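Local coordinates for beta-N-acetylglucosaminidase-like protein Glycoside hydrolase family 20 (Flavobacterium johnsoniae, PDB 6YHH) that probably cleaves terminal N-acetyl-hexosamine residues from chitin-derived oligosaccharides, as a family 20 glycoside hydrolase of the bacterial chitin utilization system, at residues A[277-282]-A[315-320]; A[232-237]-A[346-351]; A[364-369]-A[449-454]. All blocks are in the same frame, centred on the assembly; numbering follows the deposited sequence.

Contact 1: residues A[277-282]-A[315-320]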
ATOM      1  N   ALA A 277     -10.550  22.518   8.477  1.00 10.42           N
ATOM      2  CA  ALA A 277     -10.126  23.163   7.280  1.00 10.69           C
ATOM      3  C   ALA A 277     -10.528  24.616   7.275  1.00 12.44           C
ATOM      4  O   ALA A 277     -11.509  25.006   7.952  1.00 11.62           O
ATOM      5  CB  ALA A 277     -10.791  22.473   6.096  1.00 11.12           C
ATOM      6  N   GLY A 278      -9.835  25.402   6.452  1.00 11.67           N
ATOM      7  CA  GLY A 278     -10.226  26.815   6.313  1.00 14.21           C
ATOM      8  C   GLY A 278      -9.033  27.757   6.245  1.00 11.41           C
ATOM      9  O   GLY A 278      -7.945  27.353   5.939  1.00 10.32           O
ATOM     10  N   ILE A 279      -9.360  29.030   6.352  1.00 10.00           N
ATOM     11  CA  ILE A 279      -8.399  30.111   6.353  1.00 11.06           C
ATOM     12  C   ILE A 279      -8.361  30.630   7.751  1.00 12.17           C
ATOM     13  O   ILE A 279      -9.438  31.044   8.292  1.00 14.39           O
ATOM     14  CB  ILE A 279      -8.788  31.249   5.380  1.00 11.28           C
ATOM     15  CG1 ILE A 279      -8.938  30.709   3.972  1.00 13.10           C
ATOM     16  CG2 ILE A 279      -7.699  32.305   5.452  1.00 12.46           C
ATOM     17  CD1 ILE A 279      -9.514  31.686   2.946  1.00 14.73           C
ATOM     18  N   PHE A 280      -7.199  30.680   8.369  1.00 11.07           N
ATOM     19  CA  PHE A 280      -7.071  30.997   9.780  1.00 11.05           C
ATOM     20  C   PHE A 280      -6.272  32.265   9.994  1.00 10.76           C
ATOM     21  O   PHE A 280      -5.475  32.701   9.102  1.00 12.01           O
ATOM     22  CB  PHE A 280      -6.511  29.785  10.558  1.00 10.48           C
ATOM     23  CG  PHE A 280      -7.430  28.560  10.434  1.00 11.16           C
ATOM     24  CD1 PHE A 280      -8.566  28.427  11.226  1.00 11.51           C
ATOM     25  CD2 PHE A 280      -7.223  27.647   9.441  1.00 11.87           C
ATOM     26  CE1 PHE A 280      -9.471  27.378  11.005  1.00 11.93           C
ATOM     27  CE2 PHE A 280      -8.081  26.582   9.253  1.00 11.89           C
ATOM     28  CZ  PHE A 280      -9.202  26.441  10.034  1.00 12.81           C
ATOM     29  N   SER A 281      -6.452  32.867  11.180  1.00 10.67           N
ATOM     30  CA  SER A 281      -5.768  34.102  11.500  1.00 11.50           C
ATOM     31  C   SER A 281      -4.280  34.079  11.963  1.00  9.69           C
ATOM     32  O   SER A 281      -3.620  35.105  11.838  1.00 10.82           O
ATOM     33  CB  SER A 281      -6.596  34.858  12.519  1.00 12.33           C
ATOM     34  OG  SER A 281      -6.606  34.204  13.717  1.00 13.29           O
ATOM     35  N   PRO A 282      -3.753  32.975  12.504  1.00  9.64           N
ATOM     36  CA  PRO A 282      -2.404  33.071  13.046  1.00 10.19           C
ATOM     37  C   PRO A 282      -1.358  33.357  11.928  1.00 10.85           C
ATOM     38  O   PRO A 282      -1.339  32.696  10.898  1.00 11.16           O
ATOM     39  CB  PRO A 282      -2.164  31.678  13.664  1.00  9.70           C
ATOM     40  CG  PRO A 282      -3.547  31.238  14.089  1.00  9.55           C
ATOM     41  CD  PRO A 282      -4.415  31.726  12.963  1.00  9.79           C
ATOM     42  N   GLY A 315       3.063  32.097   1.155  1.00  9.01           N
ATOM     43  CA  GLY A 315       2.589  33.459   1.123  1.00  9.45           C
ATOM     44  C   GLY A 315       1.122  33.634   0.776  1.00  9.81           C
ATOM     45  O   GLY A 315       0.708  34.749   0.537  1.00 10.42           O
ATOM     46  N   ASP A 316       0.353  32.536   0.715  1.00  9.19           N
ATOM     47  CA  ASP A 316      -1.086  32.614   0.398  1.00  9.16           C
ATOM     48  C   ASP A 316      -1.911  33.013   1.618  1.00  9.29           C
ATOM     49  O   ASP A 316      -1.570  32.675   2.762  1.00  8.99           O
ATOM     50  CB  ASP A 316      -1.620  31.304  -0.163  1.00  9.55           C
ATOM     51  CG  ASP A 316      -1.298  30.079   0.737  1.00  9.81           C
ATOM     52  OD1 ASP A 316      -0.260  30.045   1.446  1.00  9.11           O
ATOM     53  OD2 ASP A 316      -2.113  29.121   0.719  1.00 10.99           O
ATOM     54  N   GLU A 317      -2.987  33.757   1.365  1.00  9.43           N
ATOM     55  CA  GLU A 317      -4.067  33.842   2.336  1.00 10.56           C
ATOM     56  C   GLU A 317      -3.714  34.363   3.715  1.00 10.75           C
ATOM     57  O   GLU A 317      -4.340  33.967   4.688  1.00 12.41           O
ATOM     58  CB  GLU A 317      -4.804  32.483   2.467  1.00 10.49           C
ATOM     59  CG  GLU A 317      -5.456  31.966   1.175  1.00 10.46           C
ATOM     60  CD  GLU A 317      -6.167  30.633   1.396  1.00 11.41           C
ATOM     61  OE1 GLU A 317      -5.688  29.786   2.167  1.00 10.57           O
ATOM     62  OE2 GLU A 317      -7.197  30.405   0.720  1.00 12.08           O
ATOM     63  N   ASN A 318      -2.868  35.404   3.764  1.00 10.61           N
ATOM     64  CA  ASN A 318      -2.742  36.217   4.964  1.00 11.93           C
ATOM     65  C   ASN A 318      -3.934  37.186   4.910  1.00 15.72           C
ATOM     66  O   ASN A 318      -3.897  38.126   4.130  1.00 19.97           O
ATOM     67  CB  ASN A 318      -1.415  36.929   4.942  1.00 12.86           C
ATOM     68  CG  ASN A 318      -1.287  37.933   6.089  1.00 14.98           C
ATOM     69  OD1 ASN A 318      -2.062  37.937   7.011  1.00 12.88           O
ATOM     70  ND2 ASN A 318      -0.292  38.763   5.996  1.00 16.78           N
ATOM     71  N   GLU A 319      -4.964  36.977   5.681  1.00 17.33           N
ATOM     72  CA  GLU A 319      -6.069  37.962   5.585  1.00 21.24           C
ATOM     73  C   GLU A 319      -5.854  39.250   6.363  1.00 21.45           C
ATOM     74  O   GLU A 319      -6.613  40.221   6.261  1.00 22.15           O
ATOM     75  CB  GLU A 319      -7.338  37.285   6.020  1.00 26.17           C
ATOM     76  CG  GLU A 319      -7.785  36.350   4.914  1.00 27.03           C
ATOM     77  CD  GLU A 319      -9.087  35.648   5.233  1.00 29.63           C
ATOM     78  OE1 GLU A 319      -9.760  35.357   4.247  1.00 30.89           O
ATOM     79  OE2 GLU A 319      -9.427  35.387   6.449  1.00 30.53           O
ATOM     80  N   GLY A 320      -4.777  39.290   7.121  1.00 14.66           N
ATOM     81  CA  GLY A 320      -4.281  40.569   7.516  1.00 14.19           C
ATOM     82  C   GLY A 320      -4.933  41.126   8.819  1.00 13.87           C
ATOM     83  O   GLY A 320      -4.529  42.198   9.265  1.00 15.30           O
TER
HETATM   84  O   HOH W   1      -6.962  27.593   3.331  1.00 14.66           O
HETATM   85  O   HOH W   2      -3.845  32.195   6.904  1.00 11.84           O
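Ile279 lies against two carboxylate side chains, those of Glu317 and Glu319, crossing each at about a right angle. Its CG1 stands anti to the carbonyl carbon (chi1 -57°), and the extended chain carries CD1 to within 3.5 Å of Glu317 OE2. The other branch serves Glu319: Ile279 CG2 sits 3.6 Å from Glu319 CD. Glu317 itself has an extended chain beyond CG, which brings its carboxylate across CG1 and CD1 of the isoleucine. The rest of the contact runs through water. Water 1 donates to Gly278 O and, at 2.8 Å, to Glu317 OE1; water 2 lies 2.8 Å from Phe280 O and 2.9 Å from Glu317 O. Both segments are loops of the family 20 catalytic domain, a TIM barrel; 315-320 is the loop beyond the C-terminal end of strand 310-312 and carries Glu317, the predicted proton donor. Glu317 OE1 also makes a weak hydrogen bond to a bound Tris molecule, probably from the crystallisation liquor. With an alanine in place of Glu317, water 1 would probably lose its carboxylate acceptor and CD1 of Ile279 its closest neighbour across the contact, besides the loss of the predicted acid group. Gly278, next to the isoleucine, takes backbone angles (phi/psi 139/-169°) at which a side chain would run into the carbonyl before it.

Contact 2: residues A[232-237]-A[346-351]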
ATOM      1  N   ASP A 232       5.423  27.474   4.184  1.00  8.91           N
ATOM      2  CA  ASP A 232       4.505  28.527   3.885  1.00  8.98           C
ATOM      3  C   ASP A 232       4.441  29.589   5.013  1.00  8.87           C
ATOM      4  O   ASP A 232       4.033  29.288   6.137  1.00  8.43           O
ATOM      5  CB  ASP A 232       3.119  27.859   3.656  1.00  8.64           C
ATOM      6  CG  ASP A 232       2.048  28.808   3.170  1.00  9.87           C
ATOM      7  OD1 ASP A 232       2.252  30.017   3.190  1.00 10.26           O
ATOM      8  OD2 ASP A 232       0.945  28.291   2.782  1.00  8.70           O
ATOM      9  N   VAL A 233       4.846  30.822   4.674  1.00  8.85           N
ATOM     10  CA  VAL A 233       4.926  31.944   5.598  1.00  8.88           C
ATOM     11  C   VAL A 233       4.461  33.202   4.907  1.00  9.16           C
ATOM     12  O   VAL A 233       4.628  33.312   3.647  1.00  9.53           O
ATOM     13  CB  VAL A 233       6.384  32.121   6.126  1.00  8.95           C
ATOM     14  CG1 VAL A 233       6.735  31.002   7.063  1.00 10.10           C
ATOM     15  CG2 VAL A 233       7.399  32.241   4.999  1.00  8.41           C
ATOM     16  N   PRO A 234       3.831  34.164   5.609  1.00  9.84           N
ATOM     17  CA  PRO A 234       3.605  34.208   7.036  1.00 10.04           C
ATOM     18  C   PRO A 234       2.200  33.858   7.505  1.00  9.29           C
ATOM     19  O   PRO A 234       1.975  33.734   8.718  1.00  9.52           O
ATOM     20  CB  PRO A 234       3.907  35.697   7.390  1.00 10.08           C
ATOM     21  CG  PRO A 234       3.308  36.398   6.189  1.00 10.73           C
ATOM     22  CD  PRO A 234       3.643  35.512   5.009  1.00 10.25           C
ATOM     23  N   GLY A 235       1.303  33.635   6.558  1.00  8.76           N
ATOM     24  CA  GLY A 235      -0.058  33.194   6.868  1.00  9.02           C
ATOM     25  C   GLY A 235      -0.002  31.672   7.126  1.00  8.97           C
ATOM     26  O   GLY A 235       1.096  31.063   7.153  1.00  8.24           O
ATOM     27  N   HIS A 236      -1.158  31.061   7.399  1.00  9.09           N
ATOM     28  CA  HIS A 236      -1.215  29.615   7.607  1.00  9.76           C
ATOM     29  C   HIS A 236      -0.216  29.264   8.707  1.00 10.05           C
ATOM     30  O   HIS A 236       0.402  28.171   8.690  1.00 10.48           O
ATOM     31  CB  HIS A 236      -0.870  28.874   6.274  1.00  9.17           C
ATOM     32  CG  HIS A 236      -2.024  28.799   5.309  1.00  9.64           C
ATOM     33  ND1 HIS A 236      -2.397  29.793   4.422  1.00 13.23           N
ATOM     34  CD2 HIS A 236      -2.916  27.798   5.129  1.00  8.85           C
ATOM     35  CE1 HIS A 236      -3.474  29.393   3.762  1.00 10.31           C
ATOM     36  NE2 HIS A 236      -3.797  28.200   4.193  1.00 11.32           N
ATOM     37  N   GLY A 237      -0.169  30.122   9.734  1.00  9.89           N
ATOM     38  CA  GLY A 237       0.873  30.012  10.760  1.00  9.60           C
ATOM     39  C   GLY A 237       0.532  29.249  12.006  1.00  9.59           C
ATOM     40  O   GLY A 237       1.322  29.290  12.951  1.00  9.77           O
ATOM     41  N   THR A 346       5.303  41.556   1.027  1.00 10.78           N
ATOM     42  CA  THR A 346       6.381  41.497   0.034  1.00 10.90           C
ATOM     43  C   THR A 346       7.702  41.934   0.680  1.00 11.75           C
ATOM     44  O   THR A 346       8.746  41.347   0.425  1.00 10.95           O
ATOM     45  CB  THR A 346       6.041  42.430  -1.128  1.00 10.75           C
ATOM     46  OG1 THR A 346       4.879  41.902  -1.841  1.00 12.25           O
ATOM     47  CG2 THR A 346       7.253  42.510  -2.123  1.00 12.17           C
ATOM     48  N   TYR A 347       7.661  42.987   1.509  1.00 11.43           N
ATOM     49  CA  TYR A 347       8.874  43.328   2.299  1.00 11.45           C
ATOM     50  C   TYR A 347       9.434  42.147   3.123  1.00 11.69           C
ATOM     51  O   TYR A 347      10.624  41.831   3.092  1.00 12.62           O
ATOM     52  CB  TYR A 347       8.542  44.466   3.216  1.00 12.50           C
ATOM     53  CG  TYR A 347       9.660  44.829   4.150  1.00 13.93           C
ATOM     54  CD1 TYR A 347       9.792  44.215   5.331  1.00 15.17           C
ATOM     55  CD2 TYR A 347      10.602  45.815   3.799  1.00 19.17           C
ATOM     56  CE1 TYR A 347      10.855  44.481   6.171  1.00 18.20           C
ATOM     57  CE2 TYR A 347      11.665  46.114   4.652  1.00 18.91           C
ATOM     58  CZ  TYR A 347      11.776  45.439   5.829  1.00 21.03           C
ATOM     59  OH  TYR A 347      12.807  45.678   6.758  1.00 26.27           O
ATOM     60  N   PHE A 348       8.518  41.489   3.847  1.00 11.31           N
ATOM     61  CA  PHE A 348       8.827  40.285   4.636  1.00 10.99           C
ATOM     62  C   PHE A 348       9.456  39.224   3.746  1.00 10.75           C
ATOM     63  O   PHE A 348      10.496  38.710   4.055  1.00 10.72           O
ATOM     64  CB  PHE A 348       7.512  39.772   5.280  1.00 10.90           C
ATOM     65  CG  PHE A 348       7.613  38.402   5.823  1.00 10.99           C
ATOM     66  CD1 PHE A 348       8.202  38.142   7.065  1.00 11.25           C
ATOM     67  CD2 PHE A 348       7.159  37.317   5.067  1.00 10.69           C
ATOM     68  CE1 PHE A 348       8.314  36.829   7.559  1.00 11.26           C
ATOM     69  CE2 PHE A 348       7.256  36.006   5.564  1.00  9.48           C
ATOM     70  CZ  PHE A 348       7.838  35.773   6.802  1.00 10.75           C
ATOM     71  N   THR A 349       8.819  38.915   2.635  1.00  9.85           N
ATOM     72  CA  THR A 349       9.311  37.977   1.647  1.00 10.56           C
ATOM     73  C   THR A 349      10.720  38.303   1.126  1.00 10.27           C
ATOM     74  O   THR A 349      11.612  37.435   1.055  1.00 11.50           O
ATOM     75  CB  THR A 349       8.341  37.878   0.447  1.00 10.47           C
ATOM     76  OG1 THR A 349       7.055  37.446   0.936  1.00 11.17           O
ATOM     77  CG2 THR A 349       8.854  36.943  -0.610  1.00 11.30           C
ATOM     78  N   MET A 350      10.952  39.599   0.884  1.00 10.18           N
ATOM     79  CA  MET A 350      12.269  40.042   0.387  1.00 11.87           C
ATOM     80  C   MET A 350      13.337  40.041   1.459  1.00 13.14           C
ATOM     81  O   MET A 350      14.544  39.991   1.086  1.00 13.01           O
ATOM     82  CB  MET A 350      12.165  41.415  -0.319  1.00 11.82           C
ATOM     83  CG  MET A 350      11.473  41.290  -1.689  1.00 12.58           C
ATOM     84  SD  MET A 350      12.222  40.095  -2.803  1.00 14.76           S
ATOM     85  CE  MET A 350      13.916  40.731  -2.682  1.00 15.91           C
ATOM     86  N   GLN A 351      12.951  39.990   2.739  1.00 13.45           N
ATOM     87  CA  GLN A 351      13.906  39.733   3.808  1.00 11.99           C
ATOM     88  C   GLN A 351      14.402  38.261   3.790  1.00 12.27           C
ATOM     89  O   GLN A 351      15.498  37.929   4.230  1.00 13.35           O
ATOM     90  CB  GLN A 351      13.399  40.111   5.210  1.00 14.11           C
ATOM     91  CG  GLN A 351      12.879  41.486   5.374  1.00 17.30           C
ATOM     92  CD  GLN A 351      13.753  42.515   4.739  1.00 22.09           C
ATOM     93  OE1 GLN A 351      13.361  43.189   3.746  1.00 31.81           O
ATOM     94  NE2 GLN A 351      14.927  42.635   5.265  1.00 21.29           N
TER
HETATM   95  O   HOH W   3       5.150  35.710   2.010  1.00 10.83           O
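This is a buried apolar contact between a loop at the C-terminal end of a barrel strand and an outer helix: 232-237 follows strand 226-230 of the TIM barrel, and 346-351 belongs to helix 341-358. One ring carries it. Phe348 has CG anti to its backbone N (chi1 166°), which swings the ring off the helix towards the loop, where Val233 and Pro234 receive it on different sides. Pro234 lies over one face: its CB is 4.2 Å from the centroid of the Phe348 ring and 26° off the ring normal, a CH-pi contact. Its CD reaches the rim of the same ring, 3.7 Å from Phe348 CE2. Val233 comes instead at the edge, near the ring plane, with CG2 3.8 Å from Phe348 CE2 and CB close to both CE2 and CZ. Pro234 follows a cis peptide bond, and its ring runs antiparallel to the Phe348 side chain as it lies over the face. Water 3, in the plane at the ring's edge, bridges the segments, donating to Val233 O at 3.0 Å and to Thr349 OG1 at 2.8 Å; that hydroxyl is also bonded to Gln345 O within the helix. Thr291 and Leu295 of helix 289-302 pack on Phe348 as well, while Leu284 adjoins both Val233 and Pro234. Between the side chains, then, the loop and the helix are joined by dispersion and CH-pi contact rather than charge, and the one polar link, a water between a carbonyl and a threonine hydroxyl, supplies the carbonyl of the buried Val233 with a donor.

Contact 3: residues A[364-369]-A[449-454]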
ATOM      1  N   MET A 364      10.385  31.257  -4.488  1.00  9.87           N
ATOM      2  CA  MET A 364       9.089  31.093  -5.115  1.00  9.87           C
ATOM      3  C   MET A 364       8.011  31.341  -4.084  1.00  9.71           C
ATOM      4  O   MET A 364       8.190  31.036  -2.926  1.00  9.13           O
ATOM      5  CB  MET A 364       9.041  29.659  -5.679  1.00  9.35           C
ATOM      6  CG  MET A 364       7.731  29.352  -6.425  1.00 10.09           C
ATOM      7  SD  MET A 364       7.893  27.859  -7.390  1.00 10.37           S
ATOM      8  CE  MET A 364       6.245  27.793  -8.126  1.00 11.04           C
ATOM      9  N   GLY A 365       6.882  31.828  -4.528  1.00  9.27           N
ATOM     10  CA  GLY A 365       5.738  32.010  -3.654  1.00  9.68           C
ATOM     11  C   GLY A 365       4.417  32.088  -4.374  1.00  8.90           C
ATOM     12  O   GLY A 365       4.355  32.385  -5.585  1.00  8.45           O
ATOM     13  N   TRP A 366       3.333  31.870  -3.613  1.00  9.05           N
ATOM     14  CA  TRP A 366       1.983  32.056  -4.129  1.00  8.50           C
ATOM     15  C   TRP A 366       1.773  33.535  -4.523  1.00  9.36           C
ATOM     16  O   TRP A 366       2.442  34.433  -4.013  1.00  9.53           O
ATOM     17  CB  TRP A 366       0.966  31.645  -3.071  1.00  8.69           C
ATOM     18  CG  TRP A 366       1.091  30.176  -2.684  1.00  8.14           C
ATOM     19  CD1 TRP A 366       1.461  29.700  -1.463  1.00  8.51           C
ATOM     20  CD2 TRP A 366       0.780  29.011  -3.489  1.00  8.12           C
ATOM     21  NE1 TRP A 366       1.529  28.335  -1.508  1.00  8.58           N
ATOM     22  CE2 TRP A 366       1.105  27.888  -2.726  1.00  7.35           C
ATOM     23  CE3 TRP A 366       0.296  28.803  -4.811  1.00  7.94           C
ATOM     24  CZ2 TRP A 366       0.945  26.603  -3.180  1.00  7.52           C
ATOM     25  CZ3 TRP A 366       0.107  27.520  -5.242  1.00  7.76           C
ATOM     26  CH2 TRP A 366       0.414  26.428  -4.432  1.00  7.11           C
ATOM     27  N   GLU A 367       0.911  33.766  -5.492  1.00  8.66           N
ATOM     28  CA  GLU A 367       0.823  35.056  -6.186  1.00  9.90           C
ATOM     29  C   GLU A 367       0.688  36.282  -5.286  1.00 10.69           C
ATOM     30  O   GLU A 367       1.045  37.405  -5.718  1.00 11.58           O
ATOM     31  CB  GLU A 367      -0.325  34.961  -7.201  1.00  9.89           C
ATOM     32  CG  GLU A 367      -1.704  34.895  -6.570  1.00 11.53           C
ATOM     33  CD  GLU A 367      -2.781  34.782  -7.589  1.00 12.75           C
ATOM     34  OE1 GLU A 367      -2.814  33.736  -8.257  1.00 11.90           O
ATOM     35  OE2 GLU A 367      -3.599  35.748  -7.701  1.00 12.53           O
ATOM     36  N   GLU A 368       0.121  36.128  -4.099  1.00 10.30           N
ATOM     37  CA  GLU A 368       0.028  37.256  -3.149  1.00 10.39           C
ATOM     38  C   GLU A 368       1.311  37.972  -2.897  1.00 10.39           C
ATOM     39  O   GLU A 368       1.269  39.205  -2.591  1.00 10.29           O
ATOM     40  CB  GLU A 368      -0.652  36.913  -1.846  1.00 10.86           C
ATOM     41  CG  GLU A 368      -2.089  36.422  -2.031  1.00 11.66           C
ATOM     42  CD  GLU A 368      -2.262  34.906  -2.109  1.00 11.20           C
ATOM     43  OE1 GLU A 368      -1.430  34.252  -2.802  1.00 10.56           O
ATOM     44  OE2 GLU A 368      -3.275  34.378  -1.505  1.00 10.64           O
ATOM     45  N   ILE A 369       2.446  37.301  -3.072  1.00 10.37           N
ATOM     46  CA  ILE A 369       3.722  37.940  -2.837  1.00 11.57           C
ATOM     47  C   ILE A 369       4.076  39.044  -3.818  1.00 11.90           C
ATOM     48  O   ILE A 369       4.979  39.876  -3.548  1.00 11.11           O
ATOM     49  CB  ILE A 369       4.937  36.963  -2.705  1.00 11.20           C
ATOM     50  CG1 ILE A 369       5.267  36.261  -4.014  1.00 11.04           C
ATOM     51  CG2 ILE A 369       4.659  35.945  -1.564  1.00 11.03           C
ATOM     52  CD1 ILE A 369       6.624  35.586  -4.015  1.00 12.15           C
ATOM     53  N   THR A 449      -2.350  20.544  -7.880  1.00  9.06           N
ATOM     54  CA  THR A 449      -2.185  20.722  -6.444  1.00  9.63           C
ATOM     55  C   THR A 449      -3.097  19.803  -5.657  1.00  9.45           C
ATOM     56  O   THR A 449      -4.297  20.001  -5.616  1.00 10.10           O
ATOM     57  CB  THR A 449      -2.457  22.152  -5.953  1.00  9.31           C
ATOM     58  OG1 THR A 449      -3.817  22.553  -6.301  1.00  9.23           O
ATOM     59  CG2 THR A 449      -1.474  23.128  -6.547  1.00 10.50           C
ATOM     60  N   MET A 450      -2.530  18.800  -5.010  1.00  7.18           N
ATOM     61  CA  MET A 450      -3.297  17.906  -4.140  1.00  7.18           C
ATOM     62  C   MET A 450      -3.263  18.316  -2.686  1.00  7.23           C
ATOM     63  O   MET A 450      -2.432  17.838  -1.881  1.00  8.05           O
ATOM     64  CB  MET A 450      -2.879  16.450  -4.242  1.00  7.71           C
ATOM     65  CG  MET A 450      -3.887  15.528  -3.522  1.00  8.41           C
ATOM     66  SD  MET A 450      -5.559  15.653  -4.184  1.00  8.99           S
ATOM     67  CE  MET A 450      -6.466  15.057  -2.749  1.00  9.80           C
ATOM     68  N   TRP A 451      -4.119  19.269  -2.369  1.00  6.86           N
ATOM     69  CA  TRP A 451      -4.450  19.669  -1.007  1.00  6.84           C
ATOM     70  C   TRP A 451      -5.153  18.488  -0.288  1.00  7.32           C
ATOM     71  O   TRP A 451      -5.946  17.778  -0.903  1.00  7.65           O
ATOM     72  CB  TRP A 451      -5.280  20.891  -0.971  1.00  7.14           C
ATOM     73  CG  TRP A 451      -4.691  22.043  -1.707  1.00  7.60           C
ATOM     74  CD1 TRP A 451      -5.001  22.458  -2.965  1.00  8.69           C
ATOM     75  CD2 TRP A 451      -3.531  22.784  -1.327  1.00  8.23           C
ATOM     76  NE1 TRP A 451      -4.156  23.493  -3.362  1.00  8.16           N
ATOM     77  CE2 TRP A 451      -3.219  23.661  -2.391  1.00  7.82           C
ATOM     78  CE3 TRP A 451      -2.726  22.770  -0.221  1.00  8.32           C
ATOM     79  CZ2 TRP A 451      -2.202  24.617  -2.295  1.00  7.83           C
ATOM     80  CZ3 TRP A 451      -1.722  23.705  -0.115  1.00  8.66           C
ATOM     81  CH2 TRP A 451      -1.450  24.599  -1.129  1.00  8.60           C
ATOM     82  N   THR A 452      -4.805  18.258   0.989  1.00  6.81           N
ATOM     83  CA  THR A 452      -5.244  17.016   1.667  1.00  7.00           C
ATOM     84  C   THR A 452      -6.180  17.154   2.849  1.00  6.94           C
ATOM     85  O   THR A 452      -6.322  16.189   3.611  1.00  6.97           O
ATOM     86  CB  THR A 452      -4.037  16.142   1.999  1.00  7.21           C
ATOM     87  OG1 THR A 452      -3.116  16.838   2.865  1.00  7.26           O
ATOM     88  CG2 THR A 452      -3.329  15.660   0.794  1.00  7.38           C
ATOM     89  N   GLU A 453      -6.970  18.230   2.901  1.00  7.17           N
ATOM     90  CA  GLU A 453      -8.035  18.306   3.896  1.00  7.26           C
ATOM     91  C   GLU A 453      -8.894  17.066   3.918  1.00  7.58           C
ATOM     92  O   GLU A 453      -9.281  16.585   5.019  1.00  7.86           O
ATOM     93  CB  GLU A 453      -8.955  19.459   3.657  1.00  7.75           C
ATOM     94  CG  GLU A 453      -8.357  20.859   3.852  1.00  8.24           C
ATOM     95  CD  GLU A 453      -7.647  21.494   2.717  1.00  9.68           C
ATOM     96  OE1 GLU A 453      -7.194  20.772   1.780  1.00  9.20           O
ATOM     97  OE2 GLU A 453      -7.608  22.768   2.745  1.00 11.24           O
ATOM     98  N   LEU A 454      -9.253  16.554   2.711  1.00  7.51           N
ATOM     99  CA  LEU A 454     -10.192  15.511   2.570  1.00  7.55           C
ATOM    100  C   LEU A 454      -9.628  14.235   1.904  1.00  8.18           C
ATOM    101  O   LEU A 454     -10.374  13.511   1.247  1.00  9.24           O
ATOM    102  CB  LEU A 454     -11.432  15.986   1.785  1.00  8.02           C
ATOM    103  CG  LEU A 454     -12.120  17.251   2.335  1.00  8.15           C
ATOM    104  CD1 LEU A 454     -13.280  17.773   1.422  1.00  9.01           C
ATOM    105  CD2 LEU A 454     -12.594  17.058   3.809  1.00  9.31           C
TER
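Trp366 and Trp451 each place CG anti to the carbonyl carbon, with chi1 of -61° and -54°, which helps bring the two indoles together from opposite directions. Their benzo ends meet: Trp366 CZ2 is 3.7 Å from Trp451 CH2. The six-membered rings have centroids 5.8 Å apart and planes at 43°, an oblique aromatic pair. Seen from Trp451, CZ2 of Trp366 arrives at the edge, near the ring plane. Thr449 adds a looser apolar touch, its methyl CG2 lying 4.4 Å from Trp366 CH2 at the edge of that indole. The meeting is confined to these ends, and the nearest backbones, at Trp366 and Thr449, are 12.3 Å apart between CA atoms, so the long side chains bridge the gap across the barrel interior.

The pyrrole N-H of Trp366 hydrogen-bonds Glu230 OE2, and His381 stacks on its ring while the ring of His312 meets it obliquely; these probably hold the rotation of the indole that Trp451 touches. Trp451 approaches to about 3 Å of the bound Tris molecule, probably from the crystallisation liquor, and Glu453 OE2 hydrogen-bonds its O3, consistent with this end of the contact lining the substrate pocket.

The segments begin on parallel strands 362-366 and 443-450 of the TIM barrel and run on past their C-terminal ends. The two strands are not neighbours in the sheet: 379-382 and 406-408 lie between them. Strand 146-152 pairs with 443-450, and its Met150 touches both tryptophans, while helix 460-464 packs on Met450 behind the second strand.

How the contacts relate
The three contacts gather round the predicted proton donor Glu317 in one TIM-barrel catalytic domain, with centres 12 to 14 Å apart. Contact 1 is nested along the chain inside the loop closed by contact 2, and contact 3 follows both. Gly315 N hydrogen-bonds Asp232 OD1 at 3.0 Å, tying contact 1 to contact 2; Glu317 N hydrogen-bonds Glu368 OE2, also at 3.0 Å, tying it to contact 3. Thr346 OG1 hydrogen-bonds Ile369 O at 2.7 Å, joining contacts 2 and 3. Side chains of Glu317 in contact 1 and Trp451 in contact 3, about 7 Å apart, each come within about 3 Å of the bound Tris, whereas Pro234 of contact 2 lies about 9 Å from Glu317.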